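PDB 2ZIG: putative modification methylase from Thermus thermophilus, which probably transfers methyl groups from S-adenosylmethionine to the N4 position of cytosines in DNA, as a member of the N(4)/N(6)-methyltransferase family. Local coordinates for residues A218-L222 with E223-R227; D77-W80 with R81-R85. All coordinates share one frame; numbering follows the deposited sequence.

In the fold
Both contacts are local, one at the start of a helix and one within a helix, and their centres lie about 22 Å apart on opposite sides of the chain's centre. Contact 1 is where a loop enters helix 222-232; contact 2 belongs to helix 66-86. They do not touch, and they pack on different elements: contact 1 on helix 248-255 and strand 129-137, contact 2 on strand 91-97 and helix 115-125. Both are partly buried, with Phe220, Leu224 and Ala225 inside in contact 1 and Val79, Trp80 and Val83 in contact 2, while Glu223, Arg78 and Arg81 are exposed. Two weak backbone bonds to the Pro221 carbonyl mark contact 1, regular helical bonding contact 2.

Contact 1 of 2, residues A218-L222 with E223-R227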
ATOM      1  N   ALA B 218       1.208  12.427  19.000  1.00 46.93           N
ATOM      2  CA  ALA B 218       1.535  11.045  18.674  1.00 44.06           C
ATOM      3  C   ALA B 218       0.922  10.683  17.324  1.00 42.47           C
ATOM      4  O   ALA B 218      -0.246  10.975  17.064  1.00 43.35           O
ATOM      5  CB  ALA B 218       1.008  10.117  19.763  1.00 44.78           C
ATOM      6  N   PRO B 219       1.712  10.060  16.437  1.00 40.27           N
ATOM      7  CA  PRO B 219       1.218   9.669  15.113  1.00 39.20           C
ATOM      8  C   PRO B 219       0.247   8.489  15.163  1.00 37.02           C
ATOM      9  O   PRO B 219      -0.441   8.201  14.180  1.00 38.80           O
ATOM     10  CB  PRO B 219       2.501   9.349  14.345  1.00 38.70           C
ATOM     11  CG  PRO B 219       3.398   8.831  15.412  1.00 38.69           C
ATOM     12  CD  PRO B 219       3.155   9.795  16.555  1.00 39.62           C
ATOM     13  N   PHE B 220       0.193   7.809  16.304  1.00 31.97           N
ATOM     14  CA  PHE B 220      -0.722   6.689  16.453  1.00 28.68           C
ATOM     15  C   PHE B 220      -1.078   6.407  17.907  1.00 27.01           C
ATOM     16  O   PHE B 220      -0.291   6.668  18.815  1.00 27.30           O
ATOM     17  CB  PHE B 220      -0.168   5.430  15.759  1.00 28.76           C
ATOM     18  CG  PHE B 220       1.203   5.022  16.210  1.00 27.05           C
ATOM     19  CD1 PHE B 220       1.398   4.429  17.452  1.00 27.86           C
ATOM     20  CD2 PHE B 220       2.302   5.208  15.380  1.00 30.25           C
ATOM     21  CE1 PHE B 220       2.674   4.026  17.864  1.00 27.36           C
ATOM     22  CE2 PHE B 220       3.576   4.809  15.781  1.00 27.98           C
ATOM     23  CZ  PHE B 220       3.761   4.218  17.025  1.00 29.17           C
ATOM     24  N   PRO B 221      -2.295   5.891  18.144  1.00 26.05           N
ATOM     25  CA  PRO B 221      -2.789   5.566  19.482  1.00 25.85           C
ATOM     26  C   PRO B 221      -1.951   4.506  20.184  1.00 25.84           C
ATOM     27  O   PRO B 221      -1.335   3.644  19.542  1.00 24.13           O
ATOM     28  CB  PRO B 221      -4.204   5.064  19.216  1.00 25.87           C
ATOM     29  CG  PRO B 221      -4.596   5.795  17.986  1.00 26.54           C
ATOM     30  CD  PRO B 221      -3.354   5.689  17.145  1.00 25.56           C
ATOM     31  N   LEU B 222      -1.950   4.568  21.510  1.00 24.82           N
ATOM     32  CA  LEU B 222      -1.217   3.610  22.313  1.00 25.37           C
ATOM     33  C   LEU B 222      -1.749   2.210  21.972  1.00 25.88           C
ATOM     34  O   LEU B 222      -0.981   1.266  21.783  1.00 26.47           O
ATOM     35  CB  LEU B 222      -1.442   3.892  23.795  1.00 26.65           C
ATOM     36  CG  LEU B 222      -0.322   3.593  24.792  1.00 30.33           C
ATOM     37  CD1 LEU B 222      -0.957   3.364  26.153  1.00 29.93           C
ATOM     38  CD2 LEU B 222       0.478   2.370  24.378  1.00 28.76           C
ATOM     39  N   GLU B 223      -3.068   2.088  21.884  1.00 23.12           N
ATOM     40  CA  GLU B 223      -3.679   0.806  21.591  1.00 26.06           C
ATOM     41  C   GLU B 223      -3.139   0.137  20.334  1.00 23.91           C
ATOM     42  O   GLU B 223      -2.977  -1.083  20.292  1.00 26.48           O
ATOM     43  CB  GLU B 223      -5.198   0.948  21.490  1.00 26.97           C
ATOM     44  CG  GLU B 223      -5.866  -0.318  21.001  1.00 33.16           C
ATOM     45  CD  GLU B 223      -7.365  -0.303  21.195  1.00 39.22           C
ATOM     46  OE1 GLU B 223      -8.006   0.726  20.875  1.00 38.44           O
ATOM     47  OE2 GLU B 223      -7.903  -1.333  21.659  1.00 42.56           O
ATOM     48  N   LEU B 224      -2.873   0.929  19.308  1.00 22.86           N
ATOM     49  CA  LEU B 224      -2.341   0.392  18.062  1.00 22.30           C
ATOM     50  C   LEU B 224      -0.922  -0.134  18.312  1.00 22.68           C
ATOM     51  O   LEU B 224      -0.528  -1.173  17.787  1.00 21.78           O
ATOM     52  CB  LEU B 224      -2.339   1.485  16.993  1.00 23.04           C
ATOM     53  CG  LEU B 224      -1.977   1.124  15.545  1.00 27.15           C
ATOM     54  CD1 LEU B 224      -2.444   2.225  14.624  1.00 28.17           C
ATOM     55  CD2 LEU B 224      -0.482   0.931  15.403  1.00 27.23           C
ATOM     56  N   ALA B 225      -0.152   0.583  19.123  1.00 21.61           N
ATOM     57  CA  ALA B 225       1.207   0.136  19.420  1.00 22.61           C
ATOM     58  C   ALA B 225       1.182  -1.113  20.303  1.00 22.50           C
ATOM     59  O   ALA B 225       1.954  -2.053  20.092  1.00 18.57           O
ATOM     60  CB  ALA B 225       1.995   1.253  20.107  1.00 23.03           C
ATOM     61  N   GLU B 226       0.294  -1.134  21.294  1.00 23.02           N
ATOM     62  CA  GLU B 226       0.226  -2.290  22.185  1.00 24.88           C
ATOM     63  C   GLU B 226      -0.128  -3.552  21.418  1.00 23.18           C
ATOM     64  O   GLU B 226       0.388  -4.621  21.701  1.00 23.85           O
ATOM     65  CB  GLU B 226      -0.788  -2.056  23.302  1.00 24.35           C
ATOM     66  CG  GLU B 226      -0.388  -0.949  24.244  1.00 29.28           C
ATOM     67  CD  GLU B 226      -1.442  -0.673  25.288  1.00 33.34           C
ATOM     68  OE1 GLU B 226      -2.624  -0.542  24.906  1.00 39.98           O
ATOM     69  OE2 GLU B 226      -1.097  -0.577  26.483  1.00 35.20           O
ATOM     70  N   ARG B 227      -1.017  -3.420  20.446  1.00 24.24           N
ATOM     71  CA  ARG B 227      -1.436  -4.554  19.636  1.00 23.55           C
ATOM     72  C   ARG B 227      -0.234  -5.109  18.856  1.00 23.25           C
ATOM     73  O   ARG B 227      -0.028  -6.319  18.795  1.00 21.59           O
ATOM     74  CB  ARG B 227      -2.555  -4.100  18.692  1.00 24.36           C
ATOM     75  CG  ARG B 227      -3.311  -5.204  17.990  1.00 28.92           C
ATOM     76  CD  ARG B 227      -4.548  -4.654  17.253  1.00 28.80           C
ATOM     77  NE  ARG B 227      -5.644  -4.290  18.156  1.00 31.49           N
ATOM     78  CZ  ARG B 227      -6.869  -3.952  17.754  1.00 31.36           C
ATOM     79  NH1 ARG B 227      -7.169  -3.915  16.455  1.00 27.38           N
ATOM     80  NH2 ARG B 227      -7.812  -3.685  18.653  1.00 30.96           N
TER
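Pro221, at the N-cap position of helix 222-232, turns its carbonyl toward the backbone N-H groups of the first turn. Pro221 O receives a weak hydrogen bond from Ala225 N at 3.3 Å and another from Leu224 N, which is bent to 126°. One residue on, the bonding becomes firm: Glu226 N reaches Leu222 O at 2.8 Å, nearly in line with the carbonyl bond. The chain is extended through Phe220 and Pro221 and turns helical at Leu222.

Phe220 folds back against this first turn. Its CG stands between the backbone N and the carbonyl carbon (chi1 55°), which carries the ring over to the helix, where CE1 meets Ala225 CB at 3.6 Å. The ring's approach to that methyl is oblique, and Phe220 CB lies 4.1 Å from Leu224 CD1. The Pro221 ring adds a looser apolar contact to Leu224 CB.

On another side of the turn, Leu222 and Glu226 run aslant to each other. Leu222 CD2 presses on the methylene CG of Glu226 at 3.4 Å, leaving the carboxylate to form a salt bridge with Arg255 and a weak hydrogen bond to Trp256. An alanine in place of Glu226 would probably leave Arg255 without this carboxylate mate and Leu222 CD2 without the methylene it packs against.

The turn is held between several elements. Phe220, Leu222 and Ala225 pack on helix 248-255, and the Phe220 side chain comes within about 4 Å of that of Thr248, an S-adenosylmethionine-binding residue; Pro221 and Leu224 touch Trp136 of strand 129-137, while Arg227 meets helix 194-200.

Contact 2 of 2, residues D77-W80 with R81-R85; sequences DRVW and REVFR
Asp77 pairs with Arg81, four residues on, in the first of the i to i+4 backbone bonds that join 77-80 to 81-85 in helix 66-86, one of the helices flanking the sheet of this Rossmann-like methyltransferase fold. Asp77 O accepts the Arg81 backbone N-H at 2.9 Å, the donor tilted 28° from the carbonyl plane. The Arg81 chain is extended from CG to NE, then turns about the CD-NE bond (chi4 67°), which brings NH1 back to 3.9 Å from Asp77 CB. The two charged ends are not in contact: Asp77 gives OD2 to a salt bridge with Arg122.

Arg78 follows on an exposed side. Its backbone N faces the edge of the Arg81 guanidinium, and its carbonyl oxygen lies 3.7 Å from Arg81 CB.

Val79 looks inward, with Pro242, Phe243 and the S-adenosylmethionine-binding Ala29 nearby. Val79 O takes the Val83 N-H in its carbonyl plane at 3.0 Å, and the N-H...O angle of 165° makes this the straightest of the three backbone bonds joining 77-80 to 81-85.

Trp80 O in turn accepts Phe84 N at 2.9 Å. The Trp80 indole is buried among Leu93 and Ile95 of strand 91-97 and Ile119 and Cys123 of helix 115-125, so it lies between helix 66-86 and these two elements. Val83 joins the same apolar side, resting on Leu93. Its CG2 methyl is shared between two residues of the preceding turn: it lies 4.4 Å from Val79 CG1 and, near the plane of the indole and at its edge, 4.5 Å from Trp80 CE3.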
ATOM      1  N   ASP B  77      16.283   5.707   4.858  1.00 33.79           N
ATOM      2  CA  ASP B  77      17.041   4.516   4.493  1.00 35.49           C
ATOM      3  C   ASP B  77      18.260   4.263   5.384  1.00 35.90           C
ATOM      4  O   ASP B  77      18.587   3.114   5.692  1.00 35.91           O
ATOM      5  CB  ASP B  77      17.473   4.592   3.027  1.00 36.39           C
ATOM      6  CG  ASP B  77      16.379   4.145   2.072  1.00 38.61           C
ATOM      7  OD1 ASP B  77      15.223   3.981   2.522  1.00 37.17           O
ATOM      8  OD2 ASP B  77      16.670   3.958   0.872  1.00 36.55           O
ATOM      9  N   ARG B  78      18.933   5.328   5.803  1.00 35.25           N
ATOM     10  CA  ARG B  78      20.099   5.166   6.660  1.00 35.75           C
ATOM     11  C   ARG B  78      19.676   4.635   8.027  1.00 35.58           C
ATOM     12  O   ARG B  78      20.459   3.983   8.729  1.00 34.67           O
ATOM     13  CB  ARG B  78      20.835   6.493   6.810  1.00 37.07           C
ATOM     14  CG  ARG B  78      21.615   6.910   5.570  1.00 41.98           C
ATOM     15  CD  ARG B  78      22.416   8.173   5.852  1.00 45.35           C
ATOM     16  NE  ARG B  78      21.545   9.253   6.305  1.00 48.04           N
ATOM     17  CZ  ARG B  78      21.972  10.429   6.753  1.00 50.76           C
ATOM     18  NH1 ARG B  78      23.274  10.686   6.814  1.00 50.09           N
ATOM     19  NH2 ARG B  78      21.095  11.347   7.148  1.00 50.71           N
ATOM     20  N   VAL B  79      18.431   4.920   8.398  1.00 33.65           N
ATOM     21  CA  VAL B  79      17.887   4.445   9.663  1.00 33.38           C
ATOM     22  C   VAL B  79      17.479   2.979   9.506  1.00 32.72           C
ATOM     23  O   VAL B  79      17.791   2.143  10.356  1.00 33.58           O
ATOM     24  CB  VAL B  79      16.655   5.270  10.079  1.00 34.08           C
ATOM     25  CG1 VAL B  79      16.043   4.697  11.350  1.00 35.40           C
ATOM     26  CG2 VAL B  79      17.058   6.723  10.284  1.00 33.40           C
ATOM     27  N   TRP B  80      16.792   2.668   8.410  1.00 31.92           N
ATOM     28  CA  TRP B  80      16.348   1.299   8.150  1.00 32.08           C
ATOM     29  C   TRP B  80      17.572   0.371   8.076  1.00 33.28           C
ATOM     30  O   TRP B  80      17.498  -0.802   8.462  1.00 34.19           O
ATOM     31  CB  TRP B  80      15.553   1.219   6.830  1.00 29.61           C
ATOM     32  CG  TRP B  80      14.393   2.192   6.680  1.00 27.68           C
ATOM     33  CD1 TRP B  80      13.975   2.777   5.517  1.00 26.98           C
ATOM     34  CD2 TRP B  80      13.506   2.676   7.707  1.00 26.41           C
ATOM     35  NE1 TRP B  80      12.896   3.593   5.754  1.00 27.05           N
ATOM     36  CE2 TRP B  80      12.586   3.549   7.087  1.00 26.42           C
ATOM     37  CE3 TRP B  80      13.402   2.457   9.089  1.00 26.57           C
ATOM     38  CZ2 TRP B  80      11.572   4.207   7.803  1.00 27.74           C
ATOM     39  CZ3 TRP B  80      12.397   3.109   9.800  1.00 25.05           C
ATOM     40  CH2 TRP B  80      11.494   3.975   9.152  1.00 27.06           C
ATOM     41  N   ARG B  81      18.694   0.896   7.580  1.00 35.91           N
ATOM     42  CA  ARG B  81      19.931   0.104   7.475  1.00 36.48           C
ATOM     43  C   ARG B  81      20.406  -0.344   8.845  1.00 35.05           C
ATOM     44  O   ARG B  81      20.755  -1.503   9.035  1.00 36.19           O
ATOM     45  CB  ARG B  81      21.056   0.898   6.812  1.00 38.64           C
ATOM     46  CG  ARG B  81      21.022   0.900   5.303  1.00 44.28           C
ATOM     47  CD  ARG B  81      22.402   1.197   4.725  1.00 46.75           C
ATOM     48  NE  ARG B  81      22.356   1.299   3.268  1.00 50.13           N
ATOM     49  CZ  ARG B  81      21.721   2.264   2.609  1.00 51.14           C
ATOM     50  NH1 ARG B  81      21.080   3.217   3.276  1.00 51.05           N
ATOM     51  NH2 ARG B  81      21.712   2.264   1.281  1.00 51.97           N
ATOM     52  N   GLU B  82      20.439   0.582   9.796  1.00 33.30           N
ATOM     53  CA  GLU B  82      20.855   0.243  11.151  1.00 35.60           C
ATOM     54  C   GLU B  82      19.843  -0.710  11.778  1.00 34.73           C
ATOM     55  O   GLU B  82      20.220  -1.657  12.471  1.00 35.32           O
ATOM     56  CB  GLU B  82      20.977   1.502  12.020  1.00 38.00           C
ATOM     57  CG  GLU B  82      22.206   2.347  11.728  1.00 41.63           C
ATOM     58  CD  GLU B  82      23.482   1.527  11.733  1.00 41.59           C
ATOM     59  OE1 GLU B  82      23.717   0.790  12.708  1.00 41.82           O
ATOM     60  OE2 GLU B  82      24.251   1.620  10.757  1.00 46.11           O
ATOM     61  N   VAL B  83      18.557  -0.455  11.544  1.00 33.53           N
ATOM     62  CA  VAL B  83      17.514  -1.315  12.088  1.00 30.58           C
ATOM     63  C   VAL B  83      17.742  -2.745  11.609  1.00 29.58           C
ATOM     64  O   VAL B  83      17.652  -3.688  12.387  1.00 29.63           O
ATOM     65  CB  VAL B  83      16.098  -0.868  11.636  1.00 30.73           C
ATOM     66  CG1 VAL B  83      15.072  -1.983  11.936  1.00 24.31           C
ATOM     67  CG2 VAL B  83      15.709   0.418  12.360  1.00 27.98           C
ATOM     68  N   PHE B  84      18.051  -2.900  10.329  1.00 29.26           N
ATOM     69  CA  PHE B  84      18.272  -4.228   9.780  1.00 30.58           C
ATOM     70  C   PHE B  84      19.428  -4.930  10.485  1.00 32.00           C
ATOM     71  O   PHE B  84      19.418  -6.150  10.667  1.00 32.87           O
ATOM     72  CB  PHE B  84      18.545  -4.136   8.281  1.00 29.47           C
ATOM     73  CG  PHE B  84      18.747  -5.472   7.618  1.00 32.35           C
ATOM     74  CD1 PHE B  84      20.007  -6.059   7.563  1.00 33.18           C
ATOM     75  CD2 PHE B  84      17.673  -6.154   7.063  1.00 31.98           C
ATOM     76  CE1 PHE B  84      20.192  -7.310   6.963  1.00 30.54           C
ATOM     77  CE2 PHE B  84      17.852  -7.400   6.465  1.00 33.04           C
ATOM     78  CZ  PHE B  84      19.117  -7.976   6.417  1.00 32.26           C
ATOM     79  N   ARG B  85      20.418  -4.148  10.890  1.00 31.41           N
ATOM     80  CA  ARG B  85      21.588  -4.684  11.561  1.00 33.08           C
ATOM     81  C   ARG B  85      21.293  -4.995  13.028  1.00 33.59           C
ATOM     82  O   ARG B  85      21.764  -5.997  13.569  1.00 33.20           O
ATOM     83  CB  ARG B  85      22.734  -3.679  11.445  1.00 34.06           C
ATOM     84  CG  ARG B  85      24.108  -4.284  11.553  1.00 35.96           C
ATOM     85  CD  ARG B  85      24.745  -3.907  12.858  1.00 38.33           C
ATOM     86  NE  ARG B  85      24.699  -2.468  13.080  1.00 36.92           N
ATOM     87  CZ  ARG B  85      25.079  -1.887  14.212  1.00 38.32           C
ATOM     88  NH1 ARG B  85      25.537  -2.629  15.211  1.00 34.93           N
ATOM     89  NH2 ARG B  85      24.981  -0.571  14.355  1.00 38.85           N
TER